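Local coordinates for protein RNA 2',3'-cyclic phosphodiesterase (Deinococcus radiodurans, PDB 5H7E) that belongs to the LigT-like family of the 2H phosphoesterase clan, whose members carry two copies of a short signature motif, at residues 89-94 with 127-132; 9-14 with 155-160; 100-105 with 122-127; 43-48 with 106-111. All coordinates share one frame; numbering follows the deposited sequence.

Contact 1: residues 89-94 with 127-132. With SO4 (sulfate ion), chain D.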
# COMPACT_ATOMS: atom_id res chain seq x y z
N PRO A 89 -12.30 2.79 -15.88
CA PRO A 89 -11.60 2.72 -14.60
C PRO A 89 -11.95 1.48 -13.81
O PRO A 89 -13.11 1.11 -13.69
CB PRO A 89 -12.07 3.97 -13.87
CG PRO A 89 -13.33 4.37 -14.54
CD PRO A 89 -13.16 3.98 -15.97
N ARG A 90 -10.93 0.83 -13.26
CA ARG A 90 -11.15 -0.31 -12.40
C ARG A 90 -10.85 0.03 -10.94
O ARG A 90 -11.31 -0.64 -10.03
CB ARG A 90 -10.26 -1.47 -12.84
CG ARG A 90 -10.53 -1.97 -14.24
CD ARG A 90 -11.95 -2.50 -14.37
NE ARG A 90 -12.15 -3.65 -13.50
CZ ARG A 90 -11.70 -4.87 -13.77
NH1 ARG A 90 -11.03 -5.10 -14.89
NH2 ARG A 90 -11.92 -5.86 -12.93
N VAL A 91 -10.05 1.07 -10.72
CA VAL A 91 -9.64 1.51 -9.40
C VAL A 91 -9.75 3.02 -9.19
O VAL A 91 -9.39 3.78 -10.06
CB VAL A 91 -8.16 1.15 -9.15
CG1 VAL A 91 -7.73 1.54 -7.75
CG2 VAL A 91 -7.85 -0.31 -9.41
N TRP A 92 -10.25 3.44 -8.03
CA TRP A 92 -10.31 4.85 -7.65
C TRP A 92 -9.35 4.96 -6.48
O TRP A 92 -9.42 4.15 -5.57
CB TRP A 92 -11.71 5.21 -7.20
CG TRP A 92 -11.93 6.66 -6.94
CD1 TRP A 92 -11.55 7.70 -7.72
CD2 TRP A 92 -12.64 7.23 -5.84
NE1 TRP A 92 -11.96 8.88 -7.17
CE2 TRP A 92 -12.63 8.62 -6.01
CE3 TRP A 92 -13.28 6.70 -4.72
CZ2 TRP A 92 -13.23 9.48 -5.12
CZ3 TRP A 92 -13.86 7.56 -3.83
CH2 TRP A 92 -13.84 8.93 -4.03
N PHE A 93 -8.46 5.93 -6.49
CA PHE A 93 -7.47 6.03 -5.42
C PHE A 93 -7.21 7.49 -5.09
O PHE A 93 -7.64 8.40 -5.81
CB PHE A 93 -6.11 5.36 -5.85
CG PHE A 93 -5.48 6.02 -7.07
CD1 PHE A 93 -4.76 7.18 -6.94
CD2 PHE A 93 -5.59 5.42 -8.32
CE1 PHE A 93 -4.17 7.79 -8.04
CE2 PHE A 93 -5.03 6.05 -9.44
CZ PHE A 93 -4.33 7.22 -9.27
N VAL A 94 -6.57 7.71 -3.94
CA VAL A 94 -6.01 9.03 -3.60
C VAL A 94 -4.49 8.93 -3.67
O VAL A 94 -3.90 7.98 -3.16
CB VAL A 94 -6.48 9.53 -2.23
CG1 VAL A 94 -6.17 8.53 -1.06
CG2 VAL A 94 -5.90 10.90 -1.90
N HIS A 127 -0.16 5.51 -3.60
CA HIS A 127 -1.58 5.84 -3.50
C HIS A 127 -2.20 4.99 -2.41
O HIS A 127 -1.64 3.96 -1.98
CB HIS A 127 -2.32 5.56 -4.82
CG HIS A 127 -2.32 4.10 -5.19
ND1 HIS A 127 -1.21 3.50 -5.77
CD2 HIS A 127 -3.26 3.13 -5.07
CE1 HIS A 127 -1.49 2.21 -6.00
NE2 HIS A 127 -2.73 1.97 -5.59
N ILE A 128 -3.41 5.42 -2.00
CA ILE A 128 -4.32 4.57 -1.20
C ILE A 128 -5.51 4.29 -2.09
O ILE A 128 -6.24 5.21 -2.49
CB ILE A 128 -4.77 5.28 0.08
CG1 ILE A 128 -3.55 5.63 0.93
CG2 ILE A 128 -5.79 4.42 0.83
CD1 ILE A 128 -3.92 6.68 2.06
N THR A 129 -5.76 3.00 -2.37
CA THR A 129 -6.96 2.64 -3.12
C THR A 129 -8.22 2.82 -2.28
O THR A 129 -8.29 2.40 -1.11
CB THR A 129 -6.84 1.19 -3.59
OG1 THR A 129 -5.71 1.14 -4.48
CG2 THR A 129 -8.12 0.67 -4.26
N LEU A 130 -9.21 3.44 -2.89
CA LEU A 130 -10.46 3.74 -2.21
C LEU A 130 -11.61 2.86 -2.68
O LEU A 130 -12.58 2.62 -1.93
CB LEU A 130 -10.84 5.20 -2.48
CG LEU A 130 -9.76 6.18 -1.99
CD1 LEU A 130 -10.21 7.57 -2.42
CD2 LEU A 130 -9.59 6.06 -0.41
N ALA A 131 -11.57 2.41 -3.93
CA ALA A 131 -12.70 1.65 -4.45
C ALA A 131 -12.22 0.88 -5.66
O ALA A 131 -11.24 1.27 -6.30
CB ALA A 131 -13.88 2.56 -4.83
N ARG A 132 -12.90 -0.22 -5.94
CA ARG A 132 -12.66 -1.03 -7.13
C ARG A 132 -13.98 -1.33 -7.83
O ARG A 132 -15.06 -1.37 -7.20
CB ARG A 132 -11.94 -2.35 -6.77
CG ARG A 132 -10.59 -2.13 -6.10
CD ARG A 132 -10.05 -3.50 -5.63
NE ARG A 132 -8.80 -3.30 -4.93
CZ ARG A 132 -7.65 -3.11 -5.53
NH1 ARG A 132 -7.58 -3.13 -6.85
NH2 ARG A 132 -6.56 -2.92 -4.81
S SO4 D . -3.23 -1.53 -4.11
O1 SO4 D . -3.38 -2.95 -4.35
O2 SO4 D . -3.72 -0.83 -5.31
O3 SO4 D . -3.99 -1.27 -2.90
O4 SO4 D . -1.87 -1.16 -3.92

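Contact 2: residues 9-14 with 155-160. With SO4 (sulfate ion), chain E.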
# COMPACT_ATOMS: atom_id res chain seq x y z
N PHE A 9 2.94 -8.38 1.30
CA PHE A 9 3.21 -7.08 0.69
C PHE A 9 3.75 -6.15 1.76
O PHE A 9 3.49 -6.33 2.94
CB PHE A 9 1.96 -6.46 -0.00
CG PHE A 9 0.77 -6.26 0.90
CD1 PHE A 9 -0.11 -7.31 1.16
CD2 PHE A 9 0.51 -4.99 1.41
CE1 PHE A 9 -1.23 -7.12 1.96
CE2 PHE A 9 -0.62 -4.78 2.21
CZ PHE A 9 -1.49 -5.82 2.49
N TYR A 10 4.61 -5.22 1.33
CA TYR A 10 5.13 -4.17 2.20
C TYR A 10 4.28 -2.94 2.00
O TYR A 10 3.96 -2.60 0.85
CB TYR A 10 6.54 -3.82 1.83
CG TYR A 10 7.64 -4.83 2.18
CD1 TYR A 10 8.28 -4.80 3.39
CD2 TYR A 10 8.05 -5.73 1.22
CE1 TYR A 10 9.38 -5.69 3.68
CE2 TYR A 10 9.09 -6.61 1.48
CZ TYR A 10 9.76 -6.55 2.67
OH TYR A 10 10.82 -7.44 2.83
N ALA A 11 3.85 -2.33 3.10
CA ALA A 11 2.98 -1.16 2.93
C ALA A 11 3.16 -0.26 4.13
O ALA A 11 3.59 -0.68 5.20
CB ALA A 11 1.51 -1.58 2.81
N LEU A 12 2.71 0.99 3.98
CA LEU A 12 2.46 1.87 5.13
C LEU A 12 1.00 1.76 5.57
O LEU A 12 0.08 1.83 4.74
CB LEU A 12 2.75 3.35 4.78
CG LEU A 12 4.10 3.61 4.11
CD1 LEU A 12 4.21 5.16 3.87
CD2 LEU A 12 5.21 3.20 5.06
N ARG A 13 0.80 1.56 6.87
CA ARG A 13 -0.51 1.63 7.47
C ARG A 13 -1.02 3.06 7.40
O ARG A 13 -0.24 4.01 7.32
CB ARG A 13 -0.37 1.19 8.93
CG ARG A 13 -1.56 1.33 9.71
CD ARG A 13 -1.23 1.16 11.21
NE ARG A 13 -2.48 1.41 11.89
CZ ARG A 13 -2.81 2.54 12.47
NH1 ARG A 13 -1.94 3.55 12.57
NH2 ARG A 13 -4.01 2.64 13.02
N VAL A 14 -2.34 3.21 7.37
CA VAL A 14 -2.97 4.53 7.30
C VAL A 14 -3.73 4.72 8.60
O VAL A 14 -4.58 3.87 8.95
CB VAL A 14 -3.92 4.61 6.10
CG1 VAL A 14 -4.55 5.98 6.01
CG2 VAL A 14 -3.08 4.37 4.82
N THR A 155 5.38 -1.76 7.20
CA THR A 155 4.80 -3.01 7.68
C THR A 155 4.89 -4.08 6.59
O THR A 155 4.63 -3.81 5.42
CB THR A 155 3.36 -2.79 8.07
OG1 THR A 155 3.29 -1.83 9.16
CG2 THR A 155 2.69 -4.16 8.50
N LEU A 156 5.22 -5.32 7.01
CA LEU A 156 5.11 -6.46 6.12
C LEU A 156 3.82 -7.21 6.46
O LEU A 156 3.66 -7.66 7.58
CB LEU A 156 6.34 -7.36 6.25
CG LEU A 156 6.31 -8.68 5.45
CD1 LEU A 156 6.40 -8.40 3.96
CD2 LEU A 156 7.51 -9.65 5.85
N TYR A 157 2.89 -7.26 5.51
CA TYR A 157 1.58 -7.88 5.68
C TYR A 157 1.54 -9.21 4.95
O TYR A 157 2.19 -9.40 3.92
CB TYR A 157 0.49 -6.99 5.05
CG TYR A 157 0.21 -5.71 5.77
CD1 TYR A 157 -0.65 -5.71 6.87
CD2 TYR A 157 0.79 -4.52 5.36
CE1 TYR A 157 -0.95 -4.50 7.51
CE2 TYR A 157 0.52 -3.32 6.01
CZ TYR A 157 -0.36 -3.33 7.08
OH TYR A 157 -0.61 -2.14 7.72
N ARG A 158 0.69 -10.11 5.45
CA ARG A 158 0.29 -11.28 4.69
C ARG A 158 -1.18 -11.11 4.33
O ARG A 158 -1.99 -10.72 5.17
CB ARG A 158 0.48 -12.53 5.49
CG ARG A 158 0.05 -13.78 4.76
CD ARG A 158 0.32 -14.97 5.60
NE ARG A 158 -0.30 -16.14 4.99
CZ ARG A 158 -0.42 -17.31 5.61
NH1 ARG A 158 0.08 -17.47 6.82
NH2 ARG A 158 -1.02 -18.31 4.98
N SER A 159 -1.53 -11.47 3.10
CA SER A 159 -2.91 -11.44 2.65
C SER A 159 -3.52 -12.84 2.66
O SER A 159 -2.92 -13.79 2.15
CB SER A 159 -2.98 -10.82 1.25
OG SER A 159 -4.31 -10.89 0.75
N ILE A 160 -4.70 -12.96 3.25
CA ILE A 160 -5.41 -14.24 3.29
C ILE A 160 -6.80 -14.02 2.70
O ILE A 160 -7.44 -13.01 3.00
CB ILE A 160 -5.46 -14.81 4.71
CG1 ILE A 160 -4.06 -15.33 5.08
CG2 ILE A 160 -6.51 -15.97 4.79
CD1 ILE A 160 -3.75 -15.35 6.56
S SO4 E . -4.15 5.25 14.83
O1 SO4 E . -2.71 5.20 14.56
O2 SO4 E . -4.94 4.79 13.71
O3 SO4 E . -4.43 4.31 15.91
O4 SO4 E . -4.56 6.59 15.26
O HOH W 1 3.24 0.90 8.43

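Contact 3: residues 100-105 with 122-127. With SO4 (sulfate ion), chain D.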
# COMPACT_ATOMS: atom_id res chain seq x y z
N GLY A 100 11.25 10.69 0.31
CA GLY A 100 11.83 9.39 0.63
C GLY A 100 11.01 8.20 0.21
O GLY A 100 11.56 7.08 0.17
N LEU A 101 9.73 8.39 -0.10
CA LEU A 101 8.85 7.22 -0.28
C LEU A 101 9.16 6.47 -1.58
O LEU A 101 9.20 5.23 -1.59
CB LEU A 101 7.39 7.64 -0.21
CG LEU A 101 6.39 6.48 -0.41
CD1 LEU A 101 6.52 5.40 0.67
CD2 LEU A 101 5.05 7.11 -0.32
N THR A 102 9.32 7.19 -2.70
CA THR A 102 9.74 6.52 -3.93
C THR A 102 11.09 5.81 -3.75
O THR A 102 11.25 4.67 -4.18
CB THR A 102 9.81 7.47 -5.10
OG1 THR A 102 8.47 7.96 -5.32
CG2 THR A 102 10.35 6.74 -6.36
N GLU A 103 12.06 6.48 -3.13
CA GLU A 103 13.36 5.86 -2.91
C GLU A 103 13.23 4.60 -2.07
O GLU A 103 13.84 3.59 -2.38
CB GLU A 103 14.29 6.89 -2.23
CG GLU A 103 15.42 6.41 -1.36
CD GLU A 103 16.12 7.58 -0.57
OE1 GLU A 103 15.78 8.76 -0.74
OE2 GLU A 103 17.03 7.31 0.22
N LEU A 104 12.41 4.63 -1.04
CA LEU A 104 12.21 3.43 -0.22
C LEU A 104 11.58 2.31 -1.04
O LEU A 104 12.03 1.16 -1.00
CB LEU A 104 11.34 3.75 0.99
CG LEU A 104 10.98 2.54 1.89
CD1 LEU A 104 12.25 1.94 2.50
CD2 LEU A 104 10.09 3.11 3.01
N ALA A 105 10.54 2.63 -1.81
CA ALA A 105 9.92 1.59 -2.62
C ALA A 105 10.89 1.00 -3.63
O ALA A 105 10.90 -0.22 -3.84
CB ALA A 105 8.69 2.15 -3.32
N LEU A 122 3.51 -2.96 -10.64
CA LEU A 122 3.55 -1.99 -11.73
C LEU A 122 4.48 -0.83 -11.34
O LEU A 122 5.00 -0.77 -10.21
CB LEU A 122 2.14 -1.49 -12.06
CG LEU A 122 1.10 -2.56 -12.41
CD1 LEU A 122 -0.27 -1.93 -12.64
CD2 LEU A 122 1.53 -3.34 -13.64
N ALA A 123 4.71 0.11 -12.25
CA ALA A 123 5.50 1.30 -11.92
C ALA A 123 4.98 1.91 -10.64
O ALA A 123 3.77 2.00 -10.44
CB ALA A 123 5.41 2.32 -13.07
N PHE A 124 5.89 2.31 -9.74
CA PHE A 124 5.47 2.79 -8.42
C PHE A 124 4.81 4.15 -8.54
O PHE A 124 5.39 5.08 -9.10
CB PHE A 124 6.65 2.88 -7.46
CG PHE A 124 6.24 3.33 -6.09
CD1 PHE A 124 5.45 2.52 -5.31
CD2 PHE A 124 6.64 4.56 -5.61
CE1 PHE A 124 5.05 2.91 -4.05
CE2 PHE A 124 6.29 4.96 -4.34
CZ PHE A 124 5.45 4.16 -3.57
N LYS A 125 3.61 4.26 -7.99
CA LYS A 125 2.84 5.51 -7.95
C LYS A 125 2.12 5.44 -6.62
O LYS A 125 1.09 4.76 -6.53
CB LYS A 125 1.83 5.60 -9.10
CG LYS A 125 2.41 5.47 -10.48
CD LYS A 125 3.18 6.67 -10.93
CE LYS A 125 3.85 6.36 -12.29
NZ LYS A 125 2.86 5.74 -13.24
N ALA A 126 2.65 6.10 -5.61
CA ALA A 126 2.13 5.91 -4.26
C ALA A 126 0.68 6.36 -4.16
O ALA A 126 0.33 7.47 -4.59
CB ALA A 126 2.96 6.71 -3.27
N HIS A 127 -0.16 5.51 -3.60
CA HIS A 127 -1.58 5.84 -3.50
C HIS A 127 -2.20 4.99 -2.41
O HIS A 127 -1.64 3.96 -1.98
CB HIS A 127 -2.32 5.56 -4.82
CG HIS A 127 -2.32 4.10 -5.19
ND1 HIS A 127 -1.21 3.50 -5.77
CD2 HIS A 127 -3.26 3.13 -5.07
CE1 HIS A 127 -1.49 2.21 -6.00
NE2 HIS A 127 -2.73 1.97 -5.59
S SO4 D . -3.23 -1.53 -4.11
O1 SO4 D . -3.38 -2.95 -4.35
O2 SO4 D . -3.72 -0.83 -5.31
O3 SO4 D . -3.99 -1.27 -2.90
O4 SO4 D . -1.87 -1.16 -3.92
O HOH W 2 6.44 7.67 -8.03

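Contact 4: residues 43-48 with 106-111. With SO4 (sulfate ion), chain D.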
# COMPACT_ATOMS: atom_id res chain seq x y z
N VAL A 43 -0.76 2.05 1.95
CA VAL A 43 0.07 2.52 0.82
C VAL A 43 1.05 1.40 0.46
O VAL A 43 2.00 1.17 1.20
CB VAL A 43 0.85 3.78 1.19
CG1 VAL A 43 1.69 4.23 -0.03
CG2 VAL A 43 -0.04 4.94 1.67
N THR A 44 0.76 0.65 -0.61
CA THR A 44 1.60 -0.52 -0.95
C THR A 44 2.90 -0.06 -1.57
O THR A 44 2.91 0.80 -2.45
CB THR A 44 0.86 -1.39 -1.92
OG1 THR A 44 -0.37 -1.78 -1.32
CG2 THR A 44 1.68 -2.70 -2.26
N LEU A 45 4.00 -0.68 -1.16
CA LEU A 45 5.31 -0.44 -1.77
C LEU A 45 5.76 -1.59 -2.68
O LEU A 45 6.44 -1.34 -3.67
CB LEU A 45 6.37 -0.22 -0.67
CG LEU A 45 6.35 1.16 0.02
CD1 LEU A 45 5.31 1.31 1.01
CD2 LEU A 45 7.72 1.47 0.68
N SER A 46 5.41 -2.83 -2.35
CA SER A 46 5.72 -3.94 -3.22
C SER A 46 4.80 -5.09 -2.84
O SER A 46 4.50 -5.31 -1.66
CB SER A 46 7.18 -4.39 -3.05
OG SER A 46 7.45 -5.38 -4.06
N TYR A 47 4.35 -5.82 -3.85
CA TYR A 47 3.48 -6.98 -3.66
C TYR A 47 4.21 -8.23 -4.11
O TYR A 47 4.76 -8.27 -5.20
CB TYR A 47 2.18 -6.76 -4.46
CG TYR A 47 1.32 -7.98 -4.55
CD1 TYR A 47 0.80 -8.55 -3.42
CD2 TYR A 47 1.04 -8.56 -5.78
CE1 TYR A 47 0.03 -9.69 -3.50
CE2 TYR A 47 0.24 -9.69 -5.87
CZ TYR A 47 -0.23 -10.25 -4.73
OH TYR A 47 -1.03 -11.39 -4.83
N LEU A 48 4.18 -9.25 -3.26
CA LEU A 48 4.93 -10.50 -3.43
C LEU A 48 3.94 -11.65 -3.43
O LEU A 48 3.54 -12.15 -2.36
CB LEU A 48 5.94 -10.66 -2.28
CG LEU A 48 7.03 -9.57 -2.14
CD1 LEU A 48 6.54 -8.27 -1.55
CD2 LEU A 48 8.11 -10.09 -1.22
N GLU A 106 11.69 1.86 -4.28
CA GLU A 106 12.59 1.32 -5.30
C GLU A 106 13.71 0.48 -4.67
O GLU A 106 14.12 -0.53 -5.26
CB GLU A 106 13.18 2.44 -6.16
CG GLU A 106 12.07 3.21 -6.91
CD GLU A 106 11.34 2.37 -7.98
OE1 GLU A 106 10.34 2.88 -8.53
OE2 GLU A 106 11.76 1.23 -8.29
N ASN A 107 14.24 0.92 -3.50
CA ASN A 107 15.27 0.12 -2.81
C ASN A 107 14.68 -1.21 -2.35
O ASN A 107 15.36 -2.24 -2.40
CB ASN A 107 15.81 0.85 -1.59
CG ASN A 107 16.90 1.87 -1.92
OD1 ASN A 107 18.03 1.72 -1.49
ND2 ASN A 107 16.57 2.89 -2.66
N LEU A 108 13.43 -1.18 -1.87
CA LEU A 108 12.77 -2.40 -1.43
C LEU A 108 12.62 -3.37 -2.59
O LEU A 108 12.97 -4.56 -2.50
CB LEU A 108 11.42 -1.99 -0.82
CG LEU A 108 10.62 -3.08 -0.23
CD1 LEU A 108 11.35 -3.61 1.06
CD2 LEU A 108 9.25 -2.50 0.10
N ARG A 109 12.11 -2.87 -3.72
CA ARG A 109 11.90 -3.73 -4.88
C ARG A 109 13.22 -4.29 -5.37
O ARG A 109 13.29 -5.47 -5.76
CB ARG A 109 11.18 -2.93 -5.99
CG ARG A 109 9.76 -2.61 -5.58
CD ARG A 109 9.19 -1.58 -6.55
NE ARG A 109 7.79 -1.32 -6.24
CZ ARG A 109 6.86 -1.01 -7.16
NH1 ARG A 109 7.23 -0.88 -8.45
NH2 ARG A 109 5.60 -0.86 -6.75
N ALA A 110 14.27 -3.47 -5.37
CA ALA A 110 15.57 -3.99 -5.77
C ALA A 110 16.06 -5.05 -4.79
O ALA A 110 16.69 -6.03 -5.22
CB ALA A 110 16.59 -2.84 -5.87
N GLY A 111 15.87 -4.82 -3.49
CA GLY A 111 16.34 -5.80 -2.51
C GLY A 111 15.59 -7.11 -2.62
O GLY A 111 16.17 -8.18 -2.42
S SO4 D . -3.23 -1.53 -4.11
O1 SO4 D . -3.38 -2.95 -4.35
O2 SO4 D . -3.72 -0.83 -5.31
O3 SO4 D . -3.99 -1.27 -2.90
O4 SO4 D . -1.87 -1.16 -3.92
O HOH W 3 3.37 -0.63 -4.94

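Contact 1: residues 89-94 with 127-132
Phe93 and His127 meet on the face of an antiparallel strand pair that also carries Val91, Thr129 and Arg132, crossing at about a right angle. Each holds its CG between the backbone N and the carbonyl carbon (chi1 60° and 63°), which brings Phe93 CD1 to 3.6 Å from His127 CB, with the two rings oblique. Phe83 of strand 73-83 meets the imidazole edge-to-face, and Lys125 O takes the ND1 hydrogen bond, so the ring is held at two places besides the sulfate. His127 NE2 donates to sulfate O2 at 3.0 Å, and this oxygen lies in the ring plane. Thr129 OG1 bonds to the same O2 at 2.9 Å; with OG1 opposite the carbonyl carbon (chi1 -63°), CG2 is left to meet Val91 CG1 at 3.6 Å. Arg132 runs beside Val91, extended from CG to NE, and its NH2 makes a weak bond of 3.2 Å to sulfate O1.

The other face is apolar. Leu130 CD1 sits over the six-membered ring of Trp92, 4.0 Å from its centroid, while Tyr82 stacks on the indole. Val94 CG1 packs 3.7 Å from Ile128 CB, the two side chains lying alongside each other, and Leu22 of helix 16-26 covers Val94, Ile128 and Leu130.

Between the faces the ladder slips by one residue. Trp92 O accepts from both Leu130 N and Ala131 N, a classic beta bulge. His127, Ile128 and Thr129 form one His-x-Thr motif of the 2H phosphoesterases, here binding a sulfate through both of its polar side chains.

Contact 2: residues 9-14 with 155-160
Phe9 lays one ring face against Tyr157, whose CB stands 3.6 Å from the ring centroid; Ser159 CB lies at the edge of the same ring. The two aromatic planes are nearly parallel, 18° apart, yet slid so far that the rings barely overlap. Within its own strand, Thr155 CG2 sits over the centre of a Tyr157 ring face. On the other side of the sheet Leu156 CD1 sits over the middle of the Tyr10 ring, a CH-pi contact 3.9 Å from the centroid and almost on the normal, while Tyr10 OH bonds to Leu59 O.

At the end of the ladder, Tyr157 OH lies 3.6 Å from Arg13 CB. A water joins Arg13 N to Thr155 OG1. Arg13 stretches on to a second sulfate, giving its NH1 hydrogen to O1 at 2.7 Å; Ala16 N is another donor to that ion.

Phe9 pairs with Tyr157, and Ala11 with Thr155, through two backbone bonds each. One side of the sheet is covered by helix 101-114, where Leu108 and Ile112 touch Tyr10; the other carries the side chains of Phe9 and His42. That His42 begins the other His-x-Thr motif, consistent with the curved, antiparallel core of a 2H phosphoesterase.

Contact 3: residues 100-105 with 122-127
Phe124 carries the apolar part of this contact, pressing its ring against the first turn and a half of helix 101-114. With CG opposite the backbone N (chi1 -178°), the ring reaches from the loop to the helix, and Ala105 CB stands squarely over the centre of one face, 3.6 Å from the centroid: a CH-pi contact within 2° of the normal. The loop itself backs the opposite face, where Ala126 N lies offset toward the rim. Leu101 crosses the ring at about a right angle, its CG 4.0 Å from Phe124 CZ, and sends CD2 on to Ala126 CB at 3.6 Å. One leucine thus bridges two loop residues.

Between residues 100-105 and 122-127 the polar link runs through a water. Thr102 OG1 lies in the plane of the Phe124 ring at its edge, 3.8 Å from CE2. The water donates to Phe124 O at 3.0 Å and also makes a weak link to Thr102 OG1, so it spans the two segments beside the ring. Farther along the helix, Arg109 holds Leu122 O directly.

Within the segments, Gly100, at the N-cap position, receives Leu104 N on its carbonyl, and Leu101 O receives Ala105 N. In the loop, His127 ND1 donates to Lys125 O at 2.7 Å, nearly straight and in the imidazole plane, which fixes how the ring is turned.

Chemically, then, hydrophobic packing with a CH-pi contact joins these two segments, while the backbone carbonyl of Lys125 acts as a second-shell acceptor that orients the sulfate-binding imidazole.

Contact 4: residues 43-48 with 106-111
Leu108 and Arg109 of helix 101-114 bear on Leu45 and Ser46, just where the first His-x-Thr motif of this 2H phosphoesterase ends and its strand turns a corner. Leu45 and Ser46 there both face Tyr10, forming a classic beta bulge.

Along the helix, Leu108 comes first. It points toward the strand and brings CD2 to 3.8 Å from Leu45 CB, with Ser46 CB a little farther off. Tyr10 and, from helix 56-67, Leu62 and Leu66 also touch it, so this part is buried and apolar.

Arg109 follows with the polar grip. Extended from CG to NE (chi3 176°), it passes beside Ser46, CG 3.9 Å from OG, and turns its guanidinium edge to Leu45 O. NE donates at 2.9 Å to Leu45 O, close to the line of the carbonyl; NH2 reaches the same Leu45 O at 3.2 Å from above the carbonyl plane. Two bonds to one oxygen hold the group's rotation, and NH1 is taken by Leu122 O. Ser46 OG is satisfied by Asp121.

The last link is a water in the guanidinium plane: it donates to Thr44 O at 2.9 Å and accepts a weak bond from Arg109 NH2.

How the contacts relate
Contact 2, nearest the centre of the chain, closes the longest loop, and the other three are nested inside it. Contacts 1, 2 and 4 reach one antiparallel sheet; strands 6-13 and 42-48 are neighbours in it, so contacts 2 and 4 join directly, Tyr10 O with Leu45 N and Leu12 N with Val43 O. Contacts 3 and 4, with centres about 8 Å apart, share helix 101-114. Contact 3 meets contact 1 at His127, where loop becomes strand. The centres of contacts 1 and 4 lie about 19 Å apart, yet Ile128 CG1 packs on Val43 CG2. One sulfate is bonded by His127 and Thr129 and lies close to Thr44, consistent with a site between the two motifs.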